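Local coordinates for protein exoglucanase A (Cellulomonas fimi, PDB 7CBD) that hydrolyses beta-1,4-glucosidic linkages of cellulose with inversion at the anomeric carbon, releasing cellobiose, through the family 6 catalytic domain present here, at residues 329-333 and 397-403. Sequence-based numbering, arbitrary orientation. Where two conformers were deposited one is given.
Sequences VHRGA and KLNNQLT
His330 and Leu398 bring the two backbones closest, their CA atoms 5.7 Å apart, where a type I beta turn from His330 to Ala333 lies against the hairpin loop leading into strand 401-402. The imidazole lies flat on the backbone of Leu398, whose CA sits 3.6 Å from the ring centroid in a CH-pi contact only 9° off the normal. In His330 a chi2 of -79° sets ND1 to accept a hydrogen bond from Gly332 N at 2.9 Å, while NE2 bonds Glu263, which fixes the ring's rotation. A leucine here has no ring nitrogens and would probably leave Gly332 N and Glu263 without their mate. The branched end of Leu398 reaches the turn, its CD2 packing 3.4 Å from Gly332 C. Gln401 is long enough to reach back, its NE2 donating nearly straight (169°) to Leu398 O, and its CB meets Val329 CG1 at 3.6 Å. Two waters join the Gln401 amide to Val329 O. Asn400 and Gln401, both opposite Ser395, form a G1 beta bulge in the hairpin of 394-395 and 401-402, packed on a beta turn; the side chains of Lys397 and Ala333 lie about 8 and 9 Å from those of Asp149 and Asp371, the predicted proton donor and nucleophile.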
loop_
_atom_site.group_PDB
_atom_site.type_symbol
_atom_site.label_atom_id
_atom_site.label_comp_id
_atom_site.label_asym_id
_atom_site.label_seq_id
_atom_site.Cartn_x
_atom_site.Cartn_y
_atom_site.Cartn_z
ATOM N N VAL A 329 -11.994 13.861 -3.094
ATOM C CA VAL A 329 -12.551 14.587 -4.231
ATOM C C VAL A 329 -12.749 13.647 -5.419
ATOM O O VAL A 329 -13.718 13.767 -6.176
ATOM C CB VAL A 329 -11.648 15.787 -4.583
ATOM C CG1 VAL A 329 -12.261 16.617 -5.701
ATOM C CG2 VAL A 329 -11.394 16.664 -3.355
ATOM N N HIS A 330 -11.845 12.684 -5.587
ATOM C CA HIS A 330 -11.793 11.820 -6.760
ATOM C C HIS A 330 -10.913 10.642 -6.388
ATOM O O HIS A 330 -9.979 10.790 -5.598
ATOM C CB HIS A 330 -11.195 12.597 -7.939
ATOM C CG HIS A 330 -11.200 11.858 -9.244
ATOM N ND1 HIS A 330 -10.276 10.881 -9.556
ATOM C CD2 HIS A 330 -11.991 11.990 -10.335
ATOM C CE1 HIS A 330 -10.516 10.425 -10.773
ATOM N NE2 HIS A 330 -11.553 11.080 -11.266
ATOM N N ARG A 331 -11.228 9.470 -6.945
ATOM C CA ARG A 331 -10.546 8.246 -6.548
ATOM C C ARG A 331 -9.104 8.173 -7.033
ATOM O O ARG A 331 -8.379 7.258 -6.624
ATOM C CB ARG A 331 -11.326 7.034 -7.052
ATOM C CG ARG A 331 -12.776 7.008 -6.609
ATOM C CD ARG A 331 -13.498 5.781 -7.106
ATOM N NE ARG A 331 -13.246 4.645 -6.226
ATOM C CZ ARG A 331 -13.339 3.363 -6.574
ATOM N NH1 ARG A 331 -13.158 2.424 -5.656
ATOM N NH2 ARG A 331 -13.620 3.016 -7.825
ATOM N N GLY A 332 -8.684 9.085 -7.907
ATOM C CA GLY A 332 -7.310 9.177 -8.356
ATOM C C GLY A 332 -6.401 9.972 -7.447
ATOM O O GLY A 332 -5.217 10.145 -7.758
ATOM N N ALA A 333 -6.924 10.479 -6.330
ATOM C CA ALA A 333 -6.153 11.337 -5.433
ATOM C C ALA A 333 -5.310 10.446 -4.528
ATOM O O ALA A 333 -5.784 9.926 -3.510
ATOM C CB ALA A 333 -7.077 12.260 -4.647
ATOM N N LYS A 397 -6.034 14.712 -14.013
ATOM C CA LYS A 397 -6.165 13.315 -13.607
ATOM C C LYS A 397 -7.340 13.087 -12.663
ATOM O O LYS A 397 -7.680 11.928 -12.392
ATOM C CB LYS A 397 -4.906 12.842 -12.871
ATOM C CG LYS A 397 -3.574 12.936 -13.607
ATOM C CD LYS A 397 -2.456 12.538 -12.635
ATOM C CE LYS A 397 -1.066 12.612 -13.240
ATOM N NZ LYS A 397 -0.036 12.080 -12.284
ATOM N N LEU A 398 -7.928 14.159 -12.126
ATOM C CA LEU A 398 -9.050 14.094 -11.201
ATOM C C LEU A 398 -10.310 14.710 -11.799
ATOM O O LEU A 398 -11.142 15.262 -11.073
ATOM C CB LEU A 398 -8.684 14.787 -9.890
ATOM C CG LEU A 398 -7.382 14.310 -9.241
ATOM C CD1 LEU A 398 -7.116 15.069 -7.950
ATOM C CD2 LEU A 398 -7.406 12.800 -8.992
ATOM N N ASN A 399 -10.473 14.612 -13.118
ATOM C CA ASN A 399 -11.604 15.226 -13.806
ATOM C C ASN A 399 -11.680 16.724 -13.495
ATOM O O ASN A 399 -12.738 17.268 -13.169
ATOM C CB ASN A 399 -12.914 14.498 -13.483
ATOM C CG ASN A 399 -14.057 14.924 -14.383
ATOM O OD1 ASN A 399 -13.852 15.603 -15.392
ATOM N ND2 ASN A 399 -15.271 14.524 -14.025
ATOM N N ASN A 400 -10.522 17.392 -13.575
ATOM C CA ASN A 400 -10.428 18.845 -13.403
ATOM C C ASN A 400 -10.967 19.295 -12.048
ATOM O O ASN A 400 -11.831 20.173 -11.961
ATOM C CB ASN A 400 -11.112 19.595 -14.547
ATOM C CG ASN A 400 -10.364 19.470 -15.844
ATOM O OD1 ASN A 400 -9.150 19.266 -15.856
ATOM N ND2 ASN A 400 -11.079 19.615 -16.952
ATOM N N GLN A 401 -10.443 18.686 -10.981
ATOM C CA GLN A 401 -10.799 19.037 -9.615
ATOM C C GLN A 401 -9.528 19.192 -8.793
ATOM O O GLN A 401 -8.473 18.659 -9.140
ATOM C CB GLN A 401 -11.703 17.967 -8.984
ATOM C CG GLN A 401 -13.040 17.815 -9.715
ATOM C CD GLN A 401 -13.892 16.698 -9.162
ATOM O OE1 GLN A 401 -14.839 16.942 -8.407
ATOM N NE2 GLN A 401 -13.561 15.461 -9.528
ATOM N N LEU A 402 -9.639 19.936 -7.694
ATOM C CA LEU A 402 -8.527 20.084 -6.762
ATOM C C LEU A 402 -8.134 18.741 -6.151
ATOM O O LEU A 402 -8.959 17.839 -5.982
ATOM C CB LEU A 402 -8.904 21.049 -5.643
ATOM C CG LEU A 402 -8.968 22.529 -6.031
ATOM C CD1 LEU A 402 -9.627 23.351 -4.938
ATOM C CD2 LEU A 402 -7.575 23.084 -6.345
ATOM N N THR A 403 -6.847 18.631 -5.800
ATOM C CA THR A 403 -6.317 17.383 -5.265
ATOM C C THR A 403 -6.930 17.028 -3.918
ATOM O O THR A 403 -6.974 15.844 -3.553
ATOM C CB THR A 403 -4.809 17.497 -5.056
ATOM O OG1 THR A 403 -4.545 18.593 -4.171
ATOM C CG2 THR A 403 -4.065 17.701 -6.376
HETATM O O HOH W 1 -9.123 14.132 -2.294
HETATM O O HOH W 2 -14.823 12.819 -8.582
HETATM O O HOH W 3 -16.137 15.333 -6.352
#